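Long-range contacts in ATP-dependent kinase YFH7 (Saccharomyces cerevisiae, PDB 2GA8), which acts as an ATP-dependent kinase that could take part in assembling the endoplasmic reticulum membrane: residues N22-V27 against Y254-F259; E50-F55 against K225-F230; N132-A137 against P235-P240. All coordinates share one frame; numbering follows the deposited sequence.

Contact 1. Residues N22-V27 against Y254-F259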
loop_
_atom_site.group_PDB
_atom_site.type_symbol
_atom_site.label_atom_id
_atom_site.label_comp_id
_atom_site.label_asym_id
_atom_site.label_seq_id
_atom_site.Cartn_x
_atom_site.Cartn_y
_atom_site.Cartn_z
ATOM N N ASN A 22 14.976 9.507 9.237
ATOM C CA ASN A 22 14.274 8.526 8.413
ATOM C C ASN A 22 14.561 8.736 6.943
ATOM O O ASN A 22 14.512 9.863 6.449
ATOM C CB ASN A 22 12.758 8.625 8.630
ATOM C CG ASN A 22 12.344 8.304 10.056
ATOM O OD1 ASN A 22 12.270 9.187 10.915
ATOM N ND2 ASN A 22 12.070 7.033 10.312
ATOM N N TYR A 23 14.843 7.646 6.242
ATOM C CA TYR A 23 15.125 7.724 4.817
ATOM C C TYR A 23 13.864 8.102 4.048
ATOM O O TYR A 23 13.918 8.788 3.025
ATOM C CB TYR A 23 15.638 6.390 4.290
ATOM C CG TYR A 23 16.142 6.502 2.873
ATOM C CD1 TYR A 23 17.333 7.168 2.597
ATOM C CD2 TYR A 23 15.412 5.982 1.805
ATOM C CE1 TYR A 23 17.785 7.315 1.301
ATOM C CE2 TYR A 23 15.858 6.125 0.494
ATOM C CZ TYR A 23 17.048 6.794 0.254
ATOM O OH TYR A 23 17.499 6.935 -1.032
ATOM N N ARG A 24 12.722 7.630 4.531
ATOM C CA ARG A 24 11.465 7.941 3.878
ATOM C C ARG A 24 10.341 8.115 4.883
ATOM O O ARG A 24 10.405 7.610 6.005
ATOM C CB ARG A 24 11.116 6.855 2.844
ATOM C CG ARG A 24 11.434 5.437 3.280
ATOM C CD ARG A 24 11.011 4.388 2.252
ATOM N NE ARG A 24 11.632 4.573 0.943
ATOM C CZ ARG A 24 12.102 3.586 0.185
ATOM N NH1 ARG A 24 12.038 2.329 0.600
ATOM N NH2 ARG A 24 12.616 3.852 -1.007
ATOM N N VAL A 25 9.323 8.869 4.493
ATOM C CA VAL A 25 8.187 9.081 5.371
ATOM C C VAL A 25 7.004 8.360 4.751
ATOM O O VAL A 25 6.920 8.224 3.533
ATOM C CB VAL A 25 7.871 10.576 5.534
ATOM C CG1 VAL A 25 9.070 11.287 6.158
ATOM C CG2 VAL A 25 7.524 11.185 4.197
ATOM N N CYS A 26 6.107 7.875 5.593
ATOM C CA CYS A 26 4.944 7.153 5.102
ATOM C C CYS A 26 3.667 7.900 5.410
ATOM O O CYS A 26 3.572 8.618 6.402
ATOM C CB CYS A 26 4.868 5.760 5.734
ATOM S SG CYS A 26 6.184 4.623 5.210
ATOM N N VAL A 27 2.686 7.723 4.538
ATOM C CA VAL A 27 1.390 8.344 4.723
ATOM C C VAL A 27 0.352 7.250 4.579
ATOM O O VAL A 27 0.390 6.475 3.624
ATOM C CB VAL A 27 1.106 9.419 3.661
ATOM C CG1 VAL A 27 -0.291 10.008 3.883
ATOM C CG2 VAL A 27 2.168 10.512 3.720
ATOM N N TYR A 254 3.857 -1.136 -9.162
ATOM C CA TYR A 254 4.395 0.040 -8.505
ATOM C C TYR A 254 5.811 -0.245 -8.037
ATOM O O TYR A 254 6.068 -1.260 -7.396
ATOM C CB TYR A 254 3.515 0.423 -7.313
ATOM C CG TYR A 254 2.058 0.582 -7.680
ATOM C CD1 TYR A 254 1.584 1.768 -8.239
ATOM C CD2 TYR A 254 1.161 -0.474 -7.510
ATOM C CE1 TYR A 254 0.248 1.898 -8.619
ATOM C CE2 TYR A 254 -0.166 -0.356 -7.888
ATOM C CZ TYR A 254 -0.617 0.831 -8.442
ATOM O OH TYR A 254 -1.934 0.945 -8.820
ATOM N N CYS A 255 6.733 0.642 -8.386
ATOM C CA CYS A 255 8.112 0.479 -7.968
ATOM C C CYS A 255 8.491 1.527 -6.940
ATOM O O CYS A 255 8.284 2.724 -7.152
ATOM C CB CYS A 255 9.076 0.607 -9.146
ATOM S SG CYS A 255 10.809 0.569 -8.594
ATOM N N ILE A 256 9.034 1.069 -5.821
ATOM C CA ILE A 256 9.495 1.962 -4.772
ATOM C C ILE A 256 11.009 1.822 -4.840
ATOM O O ILE A 256 11.555 0.774 -4.491
ATOM C CB ILE A 256 8.992 1.514 -3.387
ATOM C CG1 ILE A 256 7.466 1.581 -3.352
ATOM C CG2 ILE A 256 9.589 2.396 -2.302
ATOM C CD1 ILE A 256 6.858 0.965 -2.111
ATOM N N SER A 257 11.682 2.872 -5.302
ATOM C CA SER A 257 13.136 2.844 -5.454
ATOM C C SER A 257 13.870 3.696 -4.431
ATOM O O SER A 257 13.261 4.286 -3.538
ATOM C CB SER A 257 13.523 3.346 -6.847
ATOM O OG SER A 257 13.335 4.753 -6.926
ATOM N N LYS A 258 15.189 3.773 -4.584
ATOM C CA LYS A 258 16.006 4.580 -3.686
ATOM C C LYS A 258 15.565 6.043 -3.766
ATOM O O LYS A 258 15.790 6.816 -2.839
ATOM C CB LYS A 258 17.489 4.476 -4.063
ATOM C CG LYS A 258 17.815 4.984 -5.472
ATOM C CD LYS A 258 19.321 4.994 -5.751
ATOM C CE LYS A 258 19.912 3.588 -5.735
ATOM N NZ LYS A 258 19.347 2.716 -6.803
ATOM N N PHE A 259 14.925 6.421 -4.868
ATOM C CA PHE A 259 14.485 7.806 -5.030
ATOM C C PHE A 259 13.169 8.104 -4.336
ATOM O O PHE A 259 12.829 9.264 -4.115
ATOM C CB PHE A 259 14.389 8.156 -6.515
ATOM C CG PHE A 259 15.707 8.099 -7.222
ATOM C CD1 PHE A 259 16.714 9.004 -6.907
ATOM C CD2 PHE A 259 15.964 7.108 -8.162
ATOM C CE1 PHE A 259 17.964 8.921 -7.515
ATOM C CE2 PHE A 259 17.206 7.016 -8.774
ATOM C CZ PHE A 259 18.209 7.925 -8.448
HETATM O O HOH W 1 13.128 1.100 -2.204
#

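Contact 2. Residues E50-F55 against K225-F230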
loop_
_atom_site.group_PDB
_atom_site.type_symbol
_atom_site.label_atom_id
_atom_site.label_comp_id
_atom_site.label_asym_id
_atom_site.label_seq_id
_atom_site.Cartn_x
_atom_site.Cartn_y
_atom_site.Cartn_z
ATOM N N GLU A 50 5.647 17.000 -8.785
ATOM C CA GLU A 50 5.706 18.193 -9.629
ATOM C C GLU A 50 6.540 19.282 -8.962
ATOM O O GLU A 50 7.348 19.945 -9.617
ATOM C CB GLU A 50 4.295 18.706 -9.922
ATOM C CG GLU A 50 3.607 17.934 -11.032
ATOM C CD GLU A 50 2.151 18.323 -11.205
ATOM O OE1 GLU A 50 1.848 19.535 -11.160
ATOM O OE2 GLU A 50 1.311 17.412 -11.396
ATOM N N LYS A 51 6.345 19.464 -7.658
ATOM C CA LYS A 51 7.104 20.459 -6.917
ATOM C C LYS A 51 8.586 20.116 -6.990
ATOM O O LYS A 51 9.434 21.000 -7.150
ATOM C CB LYS A 51 6.673 20.484 -5.450
ATOM C CG LYS A 51 5.314 21.105 -5.193
ATOM C CD LYS A 51 4.904 20.888 -3.743
ATOM C CE LYS A 51 3.656 21.675 -3.381
ATOM N NZ LYS A 51 3.900 23.146 -3.435
ATOM N N TYR A 52 8.901 18.830 -6.871
ATOM C CA TYR A 52 10.292 18.412 -6.924
ATOM C C TYR A 52 10.894 18.655 -8.305
ATOM O O TYR A 52 12.036 19.094 -8.425
ATOM C CB TYR A 52 10.428 16.931 -6.564
ATOM C CG TYR A 52 11.867 16.493 -6.419
ATOM C CD1 TYR A 52 12.704 17.092 -5.479
ATOM C CD2 TYR A 52 12.399 15.490 -7.231
ATOM C CE1 TYR A 52 14.035 16.710 -5.348
ATOM C CE2 TYR A 52 13.733 15.099 -7.110
ATOM C CZ TYR A 52 14.541 15.713 -6.169
ATOM O OH TYR A 52 15.851 15.332 -6.043
ATOM N N HIS A 53 10.125 18.367 -9.349
ATOM C CA HIS A 53 10.612 18.561 -10.710
ATOM C C HIS A 53 10.883 20.040 -10.964
ATOM O O HIS A 53 11.867 20.400 -11.612
ATOM C CB HIS A 53 9.590 18.012 -11.708
ATOM C CG HIS A 53 9.397 16.530 -11.615
ATOM N ND1 HIS A 53 8.242 15.899 -12.027
ATOM C CD2 HIS A 53 10.214 15.551 -11.156
ATOM C CE1 HIS A 53 8.355 14.598 -11.825
ATOM N NE2 HIS A 53 9.543 14.361 -11.297
ATOM N N THR A 54 10.014 20.895 -10.440
ATOM C CA THR A 54 10.173 22.334 -10.597
ATOM C C THR A 54 11.454 22.761 -9.884
ATOM O O THR A 54 12.197 23.623 -10.363
ATOM C CB THR A 54 8.969 23.089 -9.990
ATOM O OG1 THR A 54 7.773 22.726 -10.694
ATOM C CG2 THR A 54 9.177 24.597 -10.083
ATOM N N PHE A 55 11.709 22.153 -8.732
ATOM C CA PHE A 55 12.907 22.449 -7.959
ATOM C C PHE A 55 14.156 22.092 -8.770
ATOM O O PHE A 55 15.105 22.875 -8.850
ATOM C CB PHE A 55 12.890 21.650 -6.654
ATOM C CG PHE A 55 14.193 21.675 -5.907
ATOM C CD1 PHE A 55 14.568 22.789 -5.163
ATOM C CD2 PHE A 55 15.056 20.582 -5.960
ATOM C CE1 PHE A 55 15.786 22.817 -4.477
ATOM C CE2 PHE A 55 16.272 20.601 -5.282
ATOM C CZ PHE A 55 16.637 21.720 -4.539
ATOM N N LYS A 225 17.917 19.084 0.812
ATOM C CA LYS A 225 18.331 18.050 1.756
ATOM C C LYS A 225 18.098 16.640 1.225
ATOM O O LYS A 225 18.974 15.781 1.307
ATOM C CB LYS A 225 17.572 18.214 3.072
ATOM C CG LYS A 225 17.814 19.532 3.773
ATOM C CD LYS A 225 16.946 19.619 5.009
ATOM C CE LYS A 225 17.026 20.979 5.659
ATOM N NZ LYS A 225 16.082 21.062 6.804
ATOM N N LEU A 226 16.913 16.390 0.682
ATOM C CA LEU A 226 16.626 15.059 0.171
ATOM C C LEU A 226 17.498 14.714 -1.037
ATOM O O LEU A 226 17.955 13.577 -1.178
ATOM C CB LEU A 226 15.137 14.934 -0.183
ATOM C CG LEU A 226 14.564 15.633 -1.412
ATOM C CD1 LEU A 226 14.884 14.820 -2.666
ATOM C CD2 LEU A 226 13.050 15.761 -1.251
ATOM N N SER A 227 17.742 15.704 -1.892
ATOM C CA SER A 227 18.544 15.508 -3.096
ATOM C C SER A 227 19.970 15.068 -2.805
ATOM O O SER A 227 20.568 14.339 -3.588
ATOM C CB SER A 227 18.578 16.794 -3.931
ATOM O OG SER A 227 17.299 17.102 -4.452
ATOM N N LYS A 228 20.504 15.505 -1.670
ATOM C CA LYS A 228 21.870 15.167 -1.290
ATOM C C LYS A 228 21.965 13.926 -0.407
ATOM O O LYS A 228 23.056 13.551 0.008
ATOM C CB LYS A 228 22.512 16.342 -0.542
ATOM C CG LYS A 228 22.625 17.634 -1.340
ATOM C CD LYS A 228 23.525 17.457 -2.551
ATOM C CE LYS A 228 23.775 18.783 -3.255
ATOM N NZ LYS A 228 24.532 18.587 -4.521
ATOM N N THR A 229 20.837 13.278 -0.133
ATOM C CA THR A 229 20.854 12.122 0.756
ATOM C C THR A 229 20.272 10.806 0.239
ATOM O O THR A 229 19.916 9.932 1.034
ATOM C CB THR A 229 20.170 12.474 2.092
ATOM O OG1 THR A 229 18.857 12.990 1.837
ATOM C CG2 THR A 229 20.985 13.528 2.840
ATOM N N PHE A 230 20.167 10.666 -1.078
ATOM C CA PHE A 230 19.677 9.429 -1.665
ATOM C C PHE A 230 20.761 8.401 -1.357
ATOM O O PHE A 230 21.945 8.752 -1.278
ATOM C CB PHE A 230 19.514 9.576 -3.180
ATOM C CG PHE A 230 18.345 10.427 -3.593
ATOM C CD1 PHE A 230 17.039 10.026 -3.311
ATOM C CD2 PHE A 230 18.547 11.610 -4.304
ATOM C CE1 PHE A 230 15.950 10.788 -3.734
ATOM C CE2 PHE A 230 17.464 12.378 -4.732
ATOM C CZ PHE A 230 16.163 11.968 -4.449
#

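Contact 3. Residues N132-A137 against P235-P240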
loop_
_atom_site.group_PDB
_atom_site.type_symbol
_atom_site.label_atom_id
_atom_site.label_comp_id
_atom_site.label_asym_id
_atom_site.label_seq_id
_atom_site.Cartn_x
_atom_site.Cartn_y
_atom_site.Cartn_z
ATOM N N ASN A 132 0.311 -12.091 -5.160
ATOM C CA ASN A 132 0.497 -10.912 -4.314
ATOM C C ASN A 132 1.960 -10.758 -3.920
ATOM O O ASN A 132 2.283 -10.100 -2.933
ATOM C CB ASN A 132 -0.350 -11.031 -3.044
ATOM C CG ASN A 132 -1.812 -11.290 -3.342
ATOM O OD1 ASN A 132 -2.383 -12.277 -2.884
ATOM N ND2 ASN A 132 -2.428 -10.399 -4.106
ATOM N N ALA A 133 2.848 -11.369 -4.695
ATOM C CA ALA A 133 4.270 -11.308 -4.395
ATOM C C ALA A 133 4.862 -9.905 -4.435
ATOM O O ALA A 133 4.460 -9.061 -5.242
ATOM C CB ALA A 133 5.047 -12.214 -5.362
ATOM N N ILE A 134 5.811 -9.675 -3.534
ATOM C CA ILE A 134 6.562 -8.425 -3.458
ATOM C C ILE A 134 7.899 -8.845 -4.060
ATOM O O ILE A 134 8.394 -9.930 -3.755
ATOM C CB ILE A 134 6.795 -7.987 -1.996
ATOM C CG1 ILE A 134 5.461 -7.604 -1.351
ATOM C CG2 ILE A 134 7.791 -6.825 -1.948
ATOM C CD1 ILE A 134 5.527 -7.502 0.164
ATOM N N ARG A 135 8.475 -8.013 -4.923
ATOM C CA ARG A 135 9.750 -8.356 -5.545
ATOM C C ARG A 135 10.816 -7.327 -5.225
ATOM O O ARG A 135 10.576 -6.125 -5.299
ATOM C CB ARG A 135 9.583 -8.491 -7.061
ATOM C CG ARG A 135 8.712 -9.674 -7.462
ATOM C CD ARG A 135 8.750 -9.922 -8.962
ATOM N NE ARG A 135 8.048 -11.154 -9.313
ATOM C CZ ARG A 135 6.743 -11.343 -9.154
ATOM N NH1 ARG A 135 5.985 -10.375 -8.651
ATOM N NH2 ARG A 135 6.194 -12.504 -9.485
ATOM N N ILE A 136 11.994 -7.814 -4.854
ATOM C CA ILE A 136 13.106 -6.943 -4.505
ATOM C C ILE A 136 14.280 -7.223 -5.441
ATOM O O ILE A 136 14.698 -8.371 -5.596
ATOM C CB ILE A 136 13.539 -7.183 -3.050
ATOM C CG1 ILE A 136 12.316 -7.101 -2.129
ATOM C CG2 ILE A 136 14.575 -6.144 -2.633
ATOM C CD1 ILE A 136 12.603 -7.478 -0.701
ATOM N N ALA A 137 14.806 -6.175 -6.064
ATOM C CA ALA A 137 15.925 -6.323 -6.989
ATOM C C ALA A 137 17.264 -6.025 -6.314
ATOM O O ALA A 137 17.440 -6.279 -5.123
ATOM C CB ALA A 137 15.726 -5.409 -8.189
ATOM N N PRO A 235 17.406 -0.931 -2.398
ATOM C CA PRO A 235 17.034 -1.625 -3.633
ATOM C C PRO A 235 15.651 -1.245 -4.134
ATOM O O PRO A 235 14.870 -0.629 -3.412
ATOM C CB PRO A 235 17.092 -3.085 -3.221
ATOM C CG PRO A 235 16.487 -3.023 -1.837
ATOM C CD PRO A 235 17.164 -1.790 -1.223
ATOM N N ASP A 236 15.356 -1.608 -5.379
ATOM C CA ASP A 236 14.043 -1.339 -5.947
ATOM C C ASP A 236 13.087 -2.368 -5.361
ATOM O O ASP A 236 13.415 -3.549 -5.275
ATOM C CB ASP A 236 14.051 -1.491 -7.475
ATOM C CG ASP A 236 14.740 -0.338 -8.182
ATOM O OD1 ASP A 236 14.990 0.701 -7.539
ATOM O OD2 ASP A 236 15.017 -0.469 -9.394
ATOM N N ILE A 237 11.910 -1.912 -4.951
ATOM C CA ILE A 237 10.901 -2.800 -4.390
ATOM C C ILE A 237 9.691 -2.714 -5.303
ATOM O O ILE A 237 9.153 -1.630 -5.516
ATOM C CB ILE A 237 10.494 -2.356 -2.975
ATOM C CG1 ILE A 237 11.716 -2.370 -2.059
ATOM C CG2 ILE A 237 9.407 -3.284 -2.428
ATOM C CD1 ILE A 237 11.478 -1.708 -0.716
ATOM N N PHE A 238 9.277 -3.853 -5.848
ATOM C CA PHE A 238 8.129 -3.908 -6.744
ATOM C C PHE A 238 6.915 -4.480 -6.034
ATOM O O PHE A 238 6.982 -5.551 -5.440
ATOM C CB PHE A 238 8.471 -4.758 -7.964
ATOM C CG PHE A 238 9.535 -4.154 -8.822
ATOM C CD1 PHE A 238 9.211 -3.199 -9.776
ATOM C CD2 PHE A 238 10.873 -4.491 -8.632
ATOM C CE1 PHE A 238 10.206 -2.582 -10.531
ATOM C CE2 PHE A 238 11.874 -3.878 -9.383
ATOM C CZ PHE A 238 11.541 -2.925 -10.330
ATOM N N VAL A 239 5.807 -3.757 -6.101
ATOM C CA VAL A 239 4.593 -4.200 -5.440
ATOM C C VAL A 239 3.481 -4.448 -6.449
ATOM O O VAL A 239 3.362 -3.742 -7.454
ATOM C CB VAL A 239 4.135 -3.171 -4.372
ATOM C CG1 VAL A 239 5.264 -2.929 -3.373
ATOM C CG2 VAL A 239 3.740 -1.872 -5.024
ATOM N N PRO A 240 2.653 -5.470 -6.194
ATOM C CA PRO A 240 1.549 -5.810 -7.092
ATOM C C PRO A 240 0.483 -4.730 -7.200
ATOM O O PRO A 240 0.342 -3.876 -6.322
ATOM C CB PRO A 240 1.006 -7.102 -6.491
ATOM C CG PRO A 240 1.240 -6.896 -5.019
ATOM C CD PRO A 240 2.647 -6.336 -5.002
#

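Contact 1. Residues N22-V27 against Y254-F259
Tyr-23 bonds directly to the backbone of Lys-258, whereas Arg-24 reaches Ile-256 through a water. Tyr-23 OH donates a very short hydrogen bond, 2.5 Å, to Lys-258 O, which lies at the ring edge near its plane. The same hydroxyl is bonded to the backbone N of Ser-231, so two backbone groups hold the phenol end, while Arg-261 makes a cation-pi contact with the ring. Arg-24 works through its guanidinium. NH2 gives a hydrogen bond of 3.0 Å to a water that in turn donates to Ile-256 O at 2.8 Å. NH2 also comes within 2.6 Å of Ser-257 O, but the angle is too poor for a hydrogen bond. NE bonds to Thr-260 O, just past the turn, and NH1 to Thr-205 OG1.

The fold explains the meeting. Strand 25-30 is the middle strand of the five-stranded parallel sheet, order 2-3-1-4-5, and leads into the P-loop; residues 254-259 leave the mixed sheet and turn toward strand 262-267, its neighbour in the parallel one. Within this turn Ser-257 OG accepts from Phe-259 N (3.1 Å), an ST turn.

Van der Waals contact is slight. Ile-256 CG2 sits over one face of the Arg-24 guanidinium, toward its rim, 3.6 Å from NH2; the bend at chi3 (58°) swings the group across this methyl. A leucine in place of Arg-24 would probably leave Thr-205 OG1 and Thr-260 O without their mate and cost the bridging water one of its ties.

Contact 2. Residues E50-F55 against K225-F230
Tyr-52, on helix 47-58, and Ser-227, in the last turn of helix 222-227, bring the two backbones nearest each other, yet their CA atoms stay 9.5 Å apart, so side chains make the whole contact. The phenol of Tyr-52 spans the distance: CG stands opposite the backbone N (chi1 -172°), and the ring extends from its helix toward the other. At its end OH donates to Ser-227 OG, 2.8 Å away and in the plane of the ring. Ser-227 OG is bonded in turn to Phe-223 O one turn back, so the serine hydroxyl links the tyrosine to a helix carbonyl.

Carbon atoms surround this buried bond. Leu-226 CD1 comes within 3.4 Å of Tyr-52 CE1, approaching the ring obliquely, while on the serine side the ring atom Phe-55 CE2 lies 3.7 Å from Ser-227 OG. Phe-230 turns its edge to the phenol hydroxyl: CE2 is 3.6 Å from Tyr-52 OH, which lies in the plane of the phenylalanine ring. One face of that ring carries Leu-226 O, 3.7 Å above its centre; the same carbonyl accepts from Arg-261 NH1.

Each helix runs on toward a short strand, 65-66 after the first and 230-231 after the second, and these two pair in parallel, with backbone bonding between Phe-230 and Asn-66; the arrangement is thus a side-chain bridge between two helices whose chains continue into one small two-stranded sheet.

Contact 3. Residues N132-A137 against P235-P240
Arg-135 and Phe-238 form the hydrogen-bonded pair of an antiparallel match between strands 134-136 and 237-243, inner neighbours in the six-stranded mixed sheet. Arg-135 N donates to Phe-238 O at 2.9 Å (173° at the hydrogen), and Phe-238 N returns a nearly straight bond of 2.7 Å to Arg-135 O (179°). Farther along, Ala-137 N donates to Asp-236 O at 3.1 Å. All three donors lie in the plane of the carbonyl they use. Each of these acceptors also receives a CA-H...O contact; that from Ile-237 CA to Arg-135 O is 3.5 Å. Ile-136 and Ile-237 are the non-hydrogen-bonded pair, whose backbones bond outward, to Thr-122 and Ile-256 respectively.

Among the side chains, Asn-132 ND2 is satisfied by Gly-163 O and His-165 O, while Arg-135 NH1 has a long, weak ion pair with Asp-252. Ile-134 and Ile-237 lie side by side, their CG2 methyls 3.9 Å apart, on the face packed by helix 192-206. Ile-136 CG2 similarly meets Pro-235 CG at 3.7 Å. On the face bearing Arg-135, Phe-238 holds CG anti to its carbonyl carbon (chi1 -66°), which lays the ring alongside the neighbouring strand, edge to Arg-135 O and Ala-137 CB.

The bonding pattern stops at Pro-240, which has no N-H to offer: Ala-133 O meets its ring carbon CD instead, at 3.3 Å.

In the fold
All three contacts are buried, though contact 2 lies farthest out, about 23 Å from the centre of the chain against about 12 Å for the others. Contacts 1 and 3 meet in one sheet: strands 237-243 and 248-256 are neighbours there, and Ile-256 N probably bonds to Ile-237 O. Contact 3 is built from backbone bonds between adjacent strands, whereas contact 1 relies on side chains and a water to join the end of that sheet to the parallel one. Contact 2, between a helix and the end of another with the strand that follows, rests on a single side-chain bond amid carbon atoms; it touches contact 1 where Phe-230 packs against Tyr-23, but stays about 10 Å from contact 3 at the nearest atoms.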